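Response regulator receiver protein (Dyadobacter fermentans, PDB 4XLT) probably acts as a phosphorylation-switched receiver in two-component signalling, through a CheY-like domain. Local coordinates at residues T55-D60 with A84-F89; F6-D11 with T30-F35. All coordinates share one frame; numbering follows the deposited sequence.

Interaction 1. Residues T55-D60 with A84-F89; sequences TVILLD and ARIRLF
I57 fits between I86 and L88 on one face of two parallel strands, a branch for each. Its CG1 lies beside the backbone N (chi1 -60°), which carries CD1 to within 3.6 Å of I86 CG2; the other branch, CG2, meets L88 CD1 at 3.5 Å. That same L88 methyl also touches L59 CB, because chi1 of 169° sets CG anti to the backbone N and brings CD1 close to the 55-60 strand. Y75 of helix 68-75 packs over I57, I86 and L88. The other face carries V56, L58, R87 and F89: V56 CG1 approaches F89 CD1 obliquely at 3.9 Å, and L58 CD2 reaches F89 CB. R87 turns back along its own strand, NH1 donating to the carbonyl oxygens of A84 and I86, both in the guanidinium plane, though NH1 sits well above both carbonyl planes; NE bonds to the carbonyl of W129. Five backbone bonds tie the segments, from T55 N to R85 O (3.0 Å) through F89 N to I57 O (2.8 Å) and on to L59 N with F89 O. These buried central strands, with helices packed on the sheet, are characteristic of the CheY-like receiver fold; 55-60 ends at D60, the predicted phosphorylation site.

Interaction 2. Residues F6-D11 with T30-F35; sequences FIIVDD and TSVRTF
The F35 ring takes I7 CG2 at its edge, in the ring plane, 3.6 Å from both CD2 and CE2, so a single methyl straddles one ring bond. F35 CG lies beside the backbone N (chi1 -64°), which points the ring back along the strands to I7, two residues before its bridge partner V9 and on the same face. Helix 38-46 flanks this side: the H44 ring meets that of F35 with planes at about 35°, and A41 also touches F35. The strands belong to the right-handed beta-alpha-beta unit that opens the receiver fold, strand 4-9 passing through helix 13-25 to strand 31-35, the outermost strand on this side of the sheet within the chain. On the opposite face, under helix 13-25, I8 and V32 meet through single methyls, CD1 to CG1 at 3.7 Å. I8 holds CG1 beside its backbone N (chi1 -47°), which places CD1 against V32 CG1. F6 approaches strand 31-35 through CB, 4.0 Å from S31 O; its side chain also packs on L23 and L28. Of the R33 side chain, CB comes closest, 3.9 Å from F6 O. The parallel backbone ladder runs from F6 N and S31 O (3.0 Å) to D10 N and F35 O (3.1 Å), the last bond gripping the chain just as the strand gives way to the acidic loop at D10 and D11. There D10 sends its carboxylate away from the 30-35 segment, OD2 forming a salt bridge with K115 and OD1 accepting from S12 N. At the other end a water donates to F6 O at 3.0 Å and to S31 O at 2.8 Å; each of these carbonyl oxygens also accepts a backbone N-H, from R33 and F6 respectively.

Interactions 1 and 2, with centres about 10 Å apart, share one parallel sheet, in which strands 4-9 and 54-60 lie side by side. Probable backbone hydrogen bonds join them: L58 N to I7 O at 2.7 Å and I7 N to V56 O at 2.8 Å. Packing continues across the seam, with F6 CE2 3.6 Å from V56 CG1. At the C-terminal ends of these strands D60 CB comes within 3.7 Å of D10 CG, and K115 bridges the carboxylates of both residues. D10, D11 and D60 thus gather in an acidic cluster, consistent with the metal-binding phosphorylation pocket of CheY-like receivers; the predicted aspartyl phosphate is absent here.

Interaction 1. Residues T55-D60 with A84-F89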
ATOM      1  N   THR A  55       1.748  15.098  -0.132  1.00 25.19           N
ATOM      2  CA  THR A  55       2.567  15.537   0.986  1.00 12.24           C
ATOM      3  C   THR A  55       3.970  14.946   0.942  1.00 20.20           C
ATOM      4  O   THR A  55       4.146  13.738   0.793  1.00 18.13           O
ATOM      5  CB  THR A  55       1.903  15.170   2.329  1.00 16.59           C
ATOM      6  OG1 THR A  55       0.633  15.829   2.431  1.00 14.70           O
ATOM      7  CG2 THR A  55       2.785  15.585   3.497  1.00 12.09           C
ATOM      8  N   VAL A  56       4.966  15.815   1.063  1.00 22.64           N
ATOM      9  CA  VAL A  56       6.351  15.389   1.167  1.00 19.18           C
ATOM     10  C   VAL A  56       6.821  15.510   2.617  1.00 13.77           C
ATOM     11  O   VAL A  56       6.637  16.547   3.249  1.00 16.60           O
ATOM     12  CB  VAL A  56       7.270  16.224   0.248  1.00 20.30           C
ATOM     13  CG1 VAL A  56       8.719  15.783   0.394  1.00 12.75           C
ATOM     14  CG2 VAL A  56       6.819  16.107  -1.197  1.00 13.07           C
ATOM     15  N   ILE A  57       7.418  14.445   3.141  1.00 14.13           N
ATOM     16  CA  ILE A  57       7.962  14.474   4.492  1.00 17.37           C
ATOM     17  C   ILE A  57       9.483  14.361   4.475  1.00 20.44           C
ATOM     18  O   ILE A  57      10.038  13.390   3.961  1.00 16.12           O
ATOM     19  CB  ILE A  57       7.386  13.345   5.363  1.00 19.31           C
ATOM     20  CG1 ILE A  57       5.864  13.471   5.462  1.00 24.66           C
ATOM     21  CG2 ILE A  57       8.018  13.374   6.748  1.00 14.92           C
ATOM     22  CD1 ILE A  57       5.214  12.465   6.396  1.00 12.56           C
ATOM     23  N   LEU A  58      10.148  15.365   5.037  1.00 15.57           N
ATOM     24  CA  LEU A  58      11.600  15.352   5.162  1.00 17.19           C
ATOM     25  C   LEU A  58      11.986  14.987   6.588  1.00 19.60           C
ATOM     26  O   LEU A  58      11.763  15.754   7.524  1.00 21.67           O
ATOM     27  CB  LEU A  58      12.190  16.706   4.772  1.00 18.68           C
ATOM     28  CG  LEU A  58      11.775  17.248   3.404  1.00 17.31           C
ATOM     29  CD1 LEU A  58      12.508  18.546   3.105  1.00 19.61           C
ATOM     30  CD2 LEU A  58      12.020  16.220   2.307  1.00 15.72           C
ATOM     31  N   LEU A  59      12.560  13.802   6.745  1.00 19.86           N
ATOM     32  CA  LEU A  59      12.862  13.263   8.060  1.00 22.70           C
ATOM     33  C   LEU A  59      14.366  13.207   8.303  1.00 25.64           C
ATOM     34  O   LEU A  59      15.111  12.642   7.503  1.00 24.89           O
ATOM     35  CB  LEU A  59      12.246  11.873   8.204  1.00 21.71           C
ATOM     36  CG  LEU A  59      12.555  11.111   9.489  1.00 28.63           C
ATOM     37  CD1 LEU A  59      11.882  11.776  10.676  1.00 27.36           C
ATOM     38  CD2 LEU A  59      12.123   9.662   9.354  1.00 24.75           C
ATOM     39  N   ASP A  60      14.816  13.799   9.405  1.00 29.42           N
ATOM     40  CA  ASP A  60      16.236  13.784   9.724  1.00 33.05           C
ATOM     41  C   ASP A  60      16.664  12.411  10.231  1.00 38.49           C
ATOM     42  O   ASP A  60      15.929  11.750  10.963  1.00 44.57           O
ATOM     43  CB  ASP A  60      16.579  14.855  10.759  1.00 40.29           C
ATOM     44  CG  ASP A  60      18.030  14.794  11.197  1.00 52.25           C
ATOM     45  OD1 ASP A  60      18.914  15.184  10.406  1.00 41.88           O
ATOM     46  OD2 ASP A  60      18.286  14.349  12.336  1.00 62.65           O
ATOM     47  N   ALA A  84      -0.341   6.528   1.070  1.00 12.21           N
ATOM     48  CA  ALA A  84      -0.334   6.595  -0.386  1.00 12.37           C
ATOM     49  C   ALA A  84      -0.306   8.040  -0.885  1.00 16.80           C
ATOM     50  O   ALA A  84       0.025   8.298  -2.043  1.00 24.33           O
ATOM     51  CB  ALA A  84      -1.544   5.859  -0.954  1.00 13.79           C
ATOM     52  N   ARG A  85      -0.654   8.974  -0.005  1.00 13.64           N
ATOM     53  CA  ARG A  85      -0.682  10.394  -0.346  1.00 17.82           C
ATOM     54  C   ARG A  85       0.624  11.069   0.050  1.00 27.05           C
ATOM     55  O   ARG A  85       0.777  12.285  -0.087  1.00 21.00           O
ATOM     56  CB  ARG A  85      -1.854  11.093   0.350  1.00 20.88           C
ATOM     57  CG  ARG A  85      -3.208  10.429   0.144  1.00 23.88           C
ATOM     58  CD  ARG A  85      -4.026  11.126  -0.932  1.00 34.79           C
ATOM     59  NE  ARG A  85      -3.354  11.117  -2.227  1.00 45.17           N
ATOM     60  CZ  ARG A  85      -2.825  12.191  -2.802  1.00 50.46           C
ATOM     61  NH1 ARG A  85      -2.230  12.085  -3.982  1.00 59.50           N
ATOM     62  NH2 ARG A  85      -2.897  13.372  -2.202  1.00 41.57           N
ATOM     63  N   ILE A  86       1.563  10.268   0.544  1.00 12.31           N
ATOM     64  CA  ILE A  86       2.793  10.787   1.122  1.00 11.86           C
ATOM     65  C   ILE A  86       4.032  10.183   0.462  1.00 12.96           C
ATOM     66  O   ILE A  86       4.047   9.002   0.113  1.00 17.00           O
ATOM     67  CB  ILE A  86       2.833  10.514   2.641  1.00 11.91           C
ATOM     68  CG1 ILE A  86       1.655  11.204   3.331  1.00 13.48           C
ATOM     69  CG2 ILE A  86       4.158  10.962   3.249  1.00 11.94           C
ATOM     70  CD1 ILE A  86       1.521  10.875   4.803  1.00 19.26           C
ATOM     71  N   ARG A  87       5.051  11.015   0.265  1.00 14.47           N
ATOM     72  CA  ARG A  87       6.372  10.552  -0.142  1.00 10.92           C
ATOM     73  C   ARG A  87       7.382  10.950   0.927  1.00 11.18           C
ATOM     74  O   ARG A  87       7.610  12.136   1.166  1.00 18.43           O
ATOM     75  CB  ARG A  87       6.766  11.137  -1.495  1.00 11.79           C
ATOM     76  CG  ARG A  87       5.766  10.865  -2.604  1.00 22.90           C
ATOM     77  CD  ARG A  87       5.627   9.383  -2.909  1.00 21.58           C
ATOM     78  NE  ARG A  87       4.680   9.160  -3.998  1.00 26.02           N
ATOM     79  CZ  ARG A  87       3.401   8.845  -3.825  1.00 25.19           C
ATOM     80  NH1 ARG A  87       2.911   8.695  -2.600  1.00 11.68           N
ATOM     81  NH2 ARG A  87       2.613   8.669  -4.877  1.00 20.39           N
ATOM     82  N   LEU A  88       7.980   9.955   1.573  1.00 18.27           N
ATOM     83  CA  LEU A  88       8.857  10.184   2.717  1.00 14.76           C
ATOM     84  C   LEU A  88      10.336  10.094   2.331  1.00 19.92           C
ATOM     85  O   LEU A  88      10.772   9.121   1.714  1.00 12.72           O
ATOM     86  CB  LEU A  88       8.528   9.179   3.825  1.00 11.49           C
ATOM     87  CG  LEU A  88       9.461   9.048   5.031  1.00 17.98           C
ATOM     88  CD1 LEU A  88       9.589  10.359   5.768  1.00 14.34           C
ATOM     89  CD2 LEU A  88       8.960   7.964   5.971  1.00 16.23           C
ATOM     90  N   PHE A  89      11.102  11.120   2.692  1.00 26.16           N
ATOM     91  CA  PHE A  89      12.529  11.158   2.383  1.00 14.98           C
ATOM     92  C   PHE A  89      13.366  11.330   3.642  1.00 20.56           C
ATOM     93  O   PHE A  89      12.985  12.051   4.565  1.00 17.72           O
ATOM     94  CB  PHE A  89      12.840  12.286   1.395  1.00 15.95           C
ATOM     95  CG  PHE A  89      12.177  12.117   0.063  1.00 15.08           C
ATOM     96  CD1 PHE A  89      10.882  12.566  -0.144  1.00 14.37           C
ATOM     97  CD2 PHE A  89      12.841  11.498  -0.983  1.00 15.67           C
ATOM     98  CE1 PHE A  89      10.266  12.400  -1.372  1.00 14.15           C
ATOM     99  CE2 PHE A  89      12.229  11.331  -2.209  1.00 15.27           C
ATOM    100  CZ  PHE A  89      10.942  11.782  -2.403  1.00 14.62           C
TER

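Interaction 2. Residues F6-D11 with T30-F35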
ATOM      1  N   PHE A   6       4.484  20.272   2.616  1.00 38.23           N
ATOM      2  CA  PHE A   6       5.769  19.786   3.093  1.00 24.82           C
ATOM      3  C   PHE A   6       5.796  19.691   4.608  1.00 26.78           C
ATOM      4  O   PHE A   6       5.405  20.619   5.314  1.00 25.49           O
ATOM      5  CB  PHE A   6       6.902  20.685   2.602  1.00 26.33           C
ATOM      6  CG  PHE A   6       7.444  20.295   1.255  1.00 29.95           C
ATOM      7  CD1 PHE A   6       6.714  20.538   0.105  1.00 34.54           C
ATOM      8  CD2 PHE A   6       8.685  19.688   1.142  1.00 25.29           C
ATOM      9  CE1 PHE A   6       7.212  20.188  -1.138  1.00 37.10           C
ATOM     10  CE2 PHE A   6       9.189  19.332  -0.097  1.00 25.84           C
ATOM     11  CZ  PHE A   6       8.451  19.582  -1.240  1.00 37.53           C
ATOM     12  N   ILE A   7       6.254  18.547   5.097  1.00 24.26           N
ATOM     13  CA  ILE A   7       6.411  18.328   6.523  1.00 21.09           C
ATOM     14  C   ILE A   7       7.870  18.035   6.830  1.00 20.29           C
ATOM     15  O   ILE A   7       8.438  17.073   6.316  1.00 20.76           O
ATOM     16  CB  ILE A   7       5.531  17.166   7.012  1.00 26.18           C
ATOM     17  CG1 ILE A   7       4.054  17.483   6.759  1.00 21.96           C
ATOM     18  CG2 ILE A   7       5.785  16.885   8.487  1.00 19.44           C
ATOM     19  CD1 ILE A   7       3.116  16.350   7.098  1.00 19.63           C
ATOM     20  N   ILE A   8       8.483  18.878   7.652  1.00 21.55           N
ATOM     21  CA  ILE A   8       9.870  18.670   8.041  1.00 21.00           C
ATOM     22  C   ILE A   8       9.932  18.188   9.483  1.00 20.69           C
ATOM     23  O   ILE A   8       9.293  18.760  10.368  1.00 21.87           O
ATOM     24  CB  ILE A   8      10.710  19.952   7.885  1.00 22.82           C
ATOM     25  CG1 ILE A   8      10.448  20.599   6.525  1.00 23.88           C
ATOM     26  CG2 ILE A   8      12.190  19.643   8.050  1.00 22.44           C
ATOM     27  CD1 ILE A   8      11.134  21.942   6.341  1.00 26.14           C
ATOM     28  N   VAL A   9      10.692  17.120   9.707  1.00 29.15           N
ATOM     29  CA  VAL A   9      10.875  16.552  11.038  1.00 19.51           C
ATOM     30  C   VAL A   9      12.359  16.526  11.377  1.00 19.91           C
ATOM     31  O   VAL A   9      13.109  15.712  10.837  1.00 34.19           O
ATOM     32  CB  VAL A   9      10.298  15.123  11.139  1.00 22.07           C
ATOM     33  CG1 VAL A   9      10.347  14.633  12.578  1.00 18.77           C
ATOM     34  CG2 VAL A   9       8.874  15.083  10.607  1.00 17.70           C
ATOM     35  N   ASP A  10      12.781  17.421  12.264  1.00 32.23           N
ATOM     36  CA  ASP A  10      14.195  17.561  12.603  1.00 29.22           C
ATOM     37  C   ASP A  10      14.360  18.027  14.051  1.00 32.05           C
ATOM     38  O   ASP A  10      13.703  18.973  14.486  1.00 25.48           O
ATOM     39  CB  ASP A  10      14.876  18.543  11.640  1.00 25.56           C
ATOM     40  CG  ASP A  10      16.396  18.410  11.626  1.00 34.77           C
ATOM     41  OD1 ASP A  10      17.000  18.120  12.682  1.00 26.55           O
ATOM     42  OD2 ASP A  10      16.990  18.606  10.545  1.00 39.40           O
ATOM     43  N   ASP A  11      15.239  17.361  14.794  1.00 36.15           N
ATOM     44  CA  ASP A  11      15.480  17.721  16.188  1.00 48.54           C
ATOM     45  C   ASP A  11      16.320  18.990  16.287  1.00 45.36           C
ATOM     46  O   ASP A  11      16.344  19.649  17.329  1.00 38.25           O
ATOM     47  CB  ASP A  11      16.172  16.578  16.933  1.00 57.13           C
ATOM     48  CG  ASP A  11      17.560  16.293  16.397  1.00 66.96           C
ATOM     49  OD1 ASP A  11      17.744  16.346  15.164  1.00 73.57           O
ATOM     50  OD2 ASP A  11      18.468  16.022  17.211  1.00 74.00           O
ATOM     51  N   THR A  30       4.125  26.160  -0.712  1.00 45.88           N
ATOM     52  CA  THR A  30       3.671  27.350  -0.003  1.00 57.54           C
ATOM     53  C   THR A  30       3.211  27.005   1.409  1.00 59.68           C
ATOM     54  O   THR A  30       2.924  27.891   2.213  1.00 64.85           O
ATOM     55  CB  THR A  30       2.523  28.052  -0.753  1.00 52.70           C
ATOM     56  OG1 THR A  30       1.458  27.122  -0.981  1.00 48.28           O
ATOM     57  CG2 THR A  30       3.012  28.593  -2.090  1.00 52.61           C
ATOM     58  N   SER A  31       3.147  25.711   1.709  1.00 55.33           N
ATOM     59  CA  SER A  31       2.707  25.259   3.024  1.00 55.16           C
ATOM     60  C   SER A  31       3.723  24.315   3.659  1.00 47.54           C
ATOM     61  O   SER A  31       3.769  23.125   3.341  1.00 41.82           O
ATOM     62  CB  SER A  31       1.340  24.576   2.926  1.00 55.83           C
ATOM     63  OG  SER A  31       1.380  23.472   2.039  1.00 54.54           O
ATOM     64  N   VAL A  32       4.533  24.855   4.563  1.00 49.48           N
ATOM     65  CA  VAL A  32       5.528  24.056   5.266  1.00 41.23           C
ATOM     66  C   VAL A  32       5.172  23.899   6.739  1.00 31.79           C
ATOM     67  O   VAL A  32       5.064  24.879   7.473  1.00 38.34           O
ATOM     68  CB  VAL A  32       6.933  24.673   5.158  1.00 39.92           C
ATOM     69  CG1 VAL A  32       7.953  23.778   5.845  1.00 30.41           C
ATOM     70  CG2 VAL A  32       7.303  24.891   3.701  1.00 37.65           C
ATOM     71  N   ARG A  33       4.990  22.653   7.158  1.00 29.26           N
ATOM     72  CA  ARG A  33       4.736  22.337   8.554  1.00 28.85           C
ATOM     73  C   ARG A  33       6.024  21.802   9.178  1.00 27.28           C
ATOM     74  O   ARG A  33       6.696  20.958   8.588  1.00 31.91           O
ATOM     75  CB  ARG A  33       3.602  21.318   8.668  1.00 27.62           C
ATOM     76  CG  ARG A  33       2.781  21.421   9.936  1.00 48.53           C
ATOM     77  CD  ARG A  33       1.661  20.395   9.936  1.00 54.18           C
ATOM     78  NE  ARG A  33       0.760  20.558   8.800  1.00 55.80           N
ATOM     79  CZ  ARG A  33      -0.363  21.269   8.834  1.00 59.48           C
ATOM     80  NH1 ARG A  33      -0.728  21.888   9.951  1.00 54.40           N
ATOM     81  NH2 ARG A  33      -1.123  21.361   7.751  1.00 66.59           N
ATOM     82  N   THR A  34       6.380  22.300  10.358  1.00 28.42           N
ATOM     83  CA  THR A  34       7.636  21.901  10.992  1.00 36.60           C
ATOM     84  C   THR A  34       7.429  21.217  12.338  1.00 27.19           C
ATOM     85  O   THR A  34       6.648  21.679  13.169  1.00 33.08           O
ATOM     86  CB  THR A  34       8.575  23.108  11.200  1.00 32.15           C
ATOM     87  OG1 THR A  34       7.900  24.116  11.963  1.00 40.53           O
ATOM     88  CG2 THR A  34       9.008  23.691   9.863  1.00 29.90           C
ATOM     89  N   PHE A  35       8.144  20.117  12.552  1.00 25.38           N
ATOM     90  CA  PHE A  35       8.061  19.391  13.812  1.00 38.72           C
ATOM     91  C   PHE A  35       9.439  19.147  14.410  1.00 25.43           C
ATOM     92  O   PHE A  35      10.363  18.712  13.720  1.00 24.10           O
ATOM     93  CB  PHE A  35       7.332  18.060  13.625  1.00 23.63           C
ATOM     94  CG  PHE A  35       5.899  18.212  13.210  1.00 23.91           C
ATOM     95  CD1 PHE A  35       4.922  18.519  14.146  1.00 25.66           C
ATOM     96  CD2 PHE A  35       5.527  18.044  11.886  1.00 26.33           C
ATOM     97  CE1 PHE A  35       3.602  18.659  13.767  1.00 30.16           C
ATOM     98  CE2 PHE A  35       4.207  18.181  11.500  1.00 23.27           C
ATOM     99  CZ  PHE A  35       3.243  18.489  12.441  1.00 36.25           C
TER
HETATM  100  O   HOH W   1       2.501  21.358   5.128  1.00 22.37           O